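Local atomic coordinates of eukaryotic translation initiation factor 2A (PDB entry 3WJ9), a protein that probably directs methionyl-tRNAi to 40S ribosomal subunits in a codon-dependent manner during the early steps of translation of a small number of mRNAs. Residues V183-K188 and P192-T197; K210-A215 and K242-E247. All coordinates share one frame; numbering follows the deposited sequence.

Contact 1 (V183-K188 and P192-T197); sequences VFIPEK and PASVRT
Phe184 and Val195 face each other as a non-hydrogen-bonded pair of two antiparallel strands, and their side chains carry the packing on one side of the sheet. The Phe184 ring leans along the neighbouring strand because CG stands anti to the backbone N (chi1 176°). Its CD1 edge then meets Val195 CG2 at 3.5 Å, the methyl lying close to the ring plane rather than over a face. Further out, CZ reaches the methyl of Ala193, with 3.5 Å between Phe184 CZ and Ala193 CB, so the ring spans two residues of the partner strand on the same side. Phe220 of strand 220-222 touches both Phe184 and Val195, which sets this side of the sheet against the next one.

The other side is made by Val183, Ile185, Ser194 and Arg196. Ile185 extends CD1 over the neighbouring strand to Ser194 CB, 3.8 Å away. The Arg196 chain, bent at chi2 and chi3, folds back so that NH2 comes near the same Ile185 CD1. Ser194 OG turns to the next strand instead, where it is hydrogen-bonded to Lys210 O.

Four backbone hydrogen bonds fix this register. Val183 and Arg196 exchange one pair, with Val183 N to Arg196 O at 2.7 Å; Ile185 and Ser194 exchange the other, with Ser194 N to Ile185 O at 3.0 Å. This is a beta hairpin of the two middle strands in a four-stranded antiparallel blade of the beta-propeller that makes up this part of the longer eIF2A protein.

Contact 2 (K210-A215 and K242-E247); sequences KTFFKA and KNYYGE
Tyr244 meets Phe212 ring against ring, and Phe212 is the one residue of 210-215 that it touches. Tyr244 CB already lies 4.0 Å from Phe212 CE2. From there the first torsion (chi1 -55°) sets CG anti to the carbonyl carbon, which carries the tyrosine ring beneath the CD2-CE2 side of the phenylalanine. Tyr244 CG and CD1 each approach Phe212 CE2 to 3.5 Å, and this Phe212 CE2 stands 3.4 Å above the Tyr244 ring plane, over its centre. Midway along the ring, Tyr244 CD2 and CE1 are shared about equally between Phe212 CD2 and CE2. The ring planes of Phe212 and Tyr244 are inclined at 49°, with the Phe212 and Tyr244 ring centroids 4.4 Å apart.

No hydrogen bond joins the two segments, and the CA atoms of Phe212 and Tyr244 are 9.6 Å apart. The rings meet between two successive sheets of the beta-propeller: Phe212 ends the outermost strand 206-212 of one, and Tyr244 belongs to strand 242-247 at the margin of the next.

Each ring has support from its own sheet, Phe212 touching Val195 and Tyr244 touching Thr233. An alanine in place of Tyr244 would remove the whole ring under Phe212 CD2 and CE2, and is likely to leave a gap between the sheets and the phenylalanine with more freedom to turn. Toward its tip Tyr244 points back to the base of Phe212: its CE2 and CZ come within 3.6 Å of Phe212 CD2, and OH ends 4.2 Å from the same Phe212 CD2.

Overall arrangement
From the N terminus, the chain first enters contact 1 on strand 180-185, turns through a three-residue connection between 183-188 and 192-197, and returns along strand 193-199, closing a short hairpin. It continues into strand 206-212, the next neighbour in that sheet, where contact 2 opens. Twenty-six residues, including strands 220-222 and 228-233 of the following sheet, then intervene before strand 242-247 closes this longer loop. The contacts are therefore in series, neither enclosing nor crossing the other. The centres of contact 1 and contact 2 are about 9 Å apart. Contact 1 joins strands within a sheet, contact 2 bridges adjacent sheets, and the pairing of strands 193-199 and 206-212 connects them.

Contact 1 (V183-K188 and P192-T197)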
# COMPACT_ATOMS: atom_id res chain seq x y z
N VAL A 183 16.50 -1.45 7.23
CA VAL A 183 16.11 -1.97 8.54
C VAL A 183 16.19 -0.89 9.63
O VAL A 183 16.87 0.12 9.45
CB VAL A 183 17.00 -3.18 8.93
CG1 VAL A 183 16.38 -3.98 10.06
CG2 VAL A 183 17.22 -4.09 7.73
N PHE A 184 15.51 -1.10 10.76
CA PHE A 184 15.48 -0.12 11.85
C PHE A 184 15.60 -0.75 13.24
O PHE A 184 15.05 -1.82 13.49
CB PHE A 184 14.20 0.72 11.76
CG PHE A 184 14.03 1.70 12.89
CD1 PHE A 184 14.73 2.90 12.89
CD2 PHE A 184 13.17 1.43 13.94
CE1 PHE A 184 14.57 3.80 13.92
CE2 PHE A 184 13.01 2.34 14.97
CZ PHE A 184 13.72 3.52 14.96
N ILE A 185 16.29 -0.06 14.14
CA ILE A 185 16.51 -0.52 15.51
C ILE A 185 15.97 0.49 16.52
O ILE A 185 16.41 1.63 16.54
CB ILE A 185 18.01 -0.77 15.80
CG1 ILE A 185 18.62 -1.72 14.76
CG2 ILE A 185 18.23 -1.27 17.22
CD1 ILE A 185 19.32 -1.02 13.62
N PRO A 186 15.02 0.06 17.37
CA PRO A 186 14.35 0.99 18.29
C PRO A 186 15.28 1.43 19.43
O PRO A 186 16.24 0.74 19.74
CB PRO A 186 13.18 0.17 18.83
CG PRO A 186 13.69 -1.23 18.79
CD PRO A 186 14.58 -1.33 17.58
N GLU A 187 14.97 2.58 20.03
CA GLU A 187 15.80 3.17 21.07
C GLU A 187 15.85 2.32 22.34
O GLU A 187 14.82 1.89 22.85
CB GLU A 187 15.29 4.57 21.42
CG GLU A 187 15.94 5.18 22.67
CD GLU A 187 15.07 6.23 23.32
OE1 GLU A 187 15.19 7.42 22.95
OE2 GLU A 187 14.27 5.87 24.21
N LYS A 188 17.06 2.10 22.85
CA LYS A 188 17.23 1.42 24.13
C LYS A 188 18.07 2.27 25.08
O LYS A 188 18.38 3.42 24.79
CB LYS A 188 17.87 0.05 23.93
CG LYS A 188 19.34 0.08 23.53
CD LYS A 188 19.94 -1.32 23.61
CE LYS A 188 21.38 -1.34 23.13
NZ LYS A 188 22.22 -2.24 23.97
N PRO A 192 20.79 5.40 21.03
CA PRO A 192 19.70 5.95 20.23
C PRO A 192 19.21 4.94 19.21
O PRO A 192 19.80 3.86 19.09
CB PRO A 192 20.35 7.17 19.55
CG PRO A 192 21.84 7.06 19.83
CD PRO A 192 22.10 5.73 20.46
N ALA A 193 18.15 5.27 18.48
CA ALA A 193 17.67 4.39 17.43
C ALA A 193 18.61 4.42 16.24
O ALA A 193 19.41 5.34 16.11
CB ALA A 193 16.27 4.77 17.02
N SER A 194 18.51 3.42 15.37
CA SER A 194 19.39 3.35 14.21
C SER A 194 18.68 2.83 12.96
O SER A 194 17.72 2.06 13.04
CB SER A 194 20.59 2.46 14.52
OG SER A 194 21.47 2.39 13.41
N VAL A 195 19.16 3.27 11.80
CA VAL A 195 18.65 2.84 10.51
C VAL A 195 19.80 2.28 9.67
O VAL A 195 20.90 2.83 9.66
CB VAL A 195 17.96 4.00 9.75
CG1 VAL A 195 17.63 3.61 8.32
CG2 VAL A 195 16.71 4.45 10.49
N ARG A 196 19.54 1.18 8.96
CA ARG A 196 20.58 0.47 8.22
C ARG A 196 20.12 -0.01 6.84
O ARG A 196 18.97 -0.43 6.67
CB ARG A 196 21.06 -0.73 9.05
CG ARG A 196 22.55 -0.92 9.00
CD ARG A 196 23.22 -0.05 10.03
NE ARG A 196 22.97 -0.50 11.39
CZ ARG A 196 23.64 -1.49 11.97
NH1 ARG A 196 24.62 -2.09 11.31
NH2 ARG A 196 23.36 -1.85 13.21
N THR A 197 21.01 0.05 5.85
CA THR A 197 20.70 -0.52 4.54
C THR A 197 21.73 -1.57 4.15
O THR A 197 22.92 -1.44 4.46
CB THR A 197 20.63 0.55 3.43
OG1 THR A 197 21.94 1.09 3.21
CG2 THR A 197 19.68 1.67 3.82

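Contact 2 (K210-A215 and K242-E247)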
# COMPACT_ATOMS: atom_id res chain seq x y z
N LYS A 210 23.47 4.45 10.11
CA LYS A 210 23.12 5.74 10.71
C LYS A 210 22.36 5.52 12.02
O LYS A 210 21.69 4.51 12.20
CB LYS A 210 22.28 6.57 9.73
CG LYS A 210 22.91 6.83 8.35
CD LYS A 210 24.43 6.79 8.30
CE LYS A 210 24.99 7.27 6.98
NZ LYS A 210 26.32 6.65 6.72
N THR A 211 22.47 6.48 12.94
CA THR A 211 21.75 6.38 14.20
C THR A 211 20.91 7.64 14.45
O THR A 211 21.23 8.72 13.96
CB THR A 211 22.71 6.12 15.39
OG1 THR A 211 22.00 5.54 16.48
CG2 THR A 211 23.38 7.40 15.84
N PHE A 212 19.82 7.47 15.20
CA PHE A 212 18.86 8.55 15.42
C PHE A 212 18.32 8.58 16.85
O PHE A 212 18.17 7.54 17.49
CB PHE A 212 17.69 8.42 14.44
CG PHE A 212 18.10 8.47 12.99
CD1 PHE A 212 18.44 7.32 12.31
CD2 PHE A 212 18.15 9.68 12.31
CE1 PHE A 212 18.82 7.36 10.98
CE2 PHE A 212 18.53 9.73 10.98
CZ PHE A 212 18.87 8.57 10.32
N PHE A 213 18.00 9.78 17.33
CA PHE A 213 17.70 10.01 18.74
C PHE A 213 16.25 10.35 18.98
O PHE A 213 15.56 10.84 18.08
CB PHE A 213 18.57 11.13 19.29
CG PHE A 213 19.99 11.03 18.88
CD1 PHE A 213 20.93 10.53 19.76
CD2 PHE A 213 20.40 11.42 17.62
CE1 PHE A 213 22.23 10.43 19.39
CE2 PHE A 213 21.70 11.31 17.25
CZ PHE A 213 22.61 10.81 18.13
N LYS A 214 15.79 10.09 20.20
CA LYS A 214 14.39 10.29 20.57
C LYS A 214 13.50 9.58 19.56
O LYS A 214 12.45 10.10 19.17
CB LYS A 214 14.06 11.78 20.64
CG LYS A 214 14.73 12.50 21.80
CD LYS A 214 14.67 14.01 21.61
CE LYS A 214 13.23 14.50 21.55
NZ LYS A 214 13.17 15.98 21.36
N ALA A 215 13.93 8.41 19.11
CA ALA A 215 13.21 7.69 18.07
C ALA A 215 12.79 6.30 18.54
O ALA A 215 13.62 5.40 18.69
CB ALA A 215 14.07 7.59 16.82
N LYS A 242 10.32 14.08 13.29
CA LYS A 242 11.22 14.65 12.29
C LYS A 242 11.45 13.69 11.12
O LYS A 242 11.35 12.47 11.27
CB LYS A 242 12.55 15.06 12.93
CG LYS A 242 13.54 15.66 11.95
CD LYS A 242 14.78 16.24 12.60
CE LYS A 242 15.57 17.07 11.60
NZ LYS A 242 15.51 18.53 11.88
N ASN A 243 11.76 14.26 9.95
CA ASN A 243 11.87 13.52 8.70
C ASN A 243 13.31 13.43 8.19
O ASN A 243 14.01 14.44 8.11
CB ASN A 243 10.98 14.20 7.65
CG ASN A 243 10.81 13.36 6.40
OD1 ASN A 243 10.76 12.13 6.46
ND2 ASN A 243 10.70 14.02 5.26
N TYR A 244 13.76 12.22 7.84
CA TYR A 244 15.12 12.02 7.34
C TYR A 244 15.15 11.41 5.93
O TYR A 244 14.11 11.08 5.37
CB TYR A 244 15.92 11.13 8.29
CG TYR A 244 15.94 11.63 9.71
CD1 TYR A 244 16.79 12.66 10.10
CD2 TYR A 244 15.11 11.08 10.67
CE1 TYR A 244 16.81 13.12 11.40
CE2 TYR A 244 15.12 11.53 11.97
CZ TYR A 244 15.97 12.55 12.33
OH TYR A 244 15.98 13.00 13.63
N TYR A 245 16.35 11.28 5.37
CA TYR A 245 16.52 10.76 4.02
C TYR A 245 17.77 9.88 3.93
O TYR A 245 18.82 10.23 4.45
CB TYR A 245 16.61 11.92 3.02
CG TYR A 245 16.38 11.54 1.56
CD1 TYR A 245 15.91 10.28 1.21
CD2 TYR A 245 16.62 12.46 0.55
CE1 TYR A 245 15.69 9.94 -0.12
CE2 TYR A 245 16.40 12.13 -0.78
CZ TYR A 245 15.94 10.87 -1.10
OH TYR A 245 15.73 10.56 -2.42
N GLY A 246 17.63 8.73 3.28
CA GLY A 246 18.75 7.84 3.03
C GLY A 246 18.81 7.48 1.55
O GLY A 246 17.79 7.20 0.94
N GLU A 247 20.01 7.48 0.98
CA GLU A 247 20.16 7.31 -0.46
C GLU A 247 21.26 6.31 -0.82
O GLU A 247 22.43 6.67 -0.89
CB GLU A 247 20.45 8.66 -1.12
CG GLU A 247 20.00 8.77 -2.56
CD GLU A 247 19.96 10.21 -3.04
OE1 GLU A 247 19.87 11.11 -2.18
OE2 GLU A 247 20.02 10.43 -4.27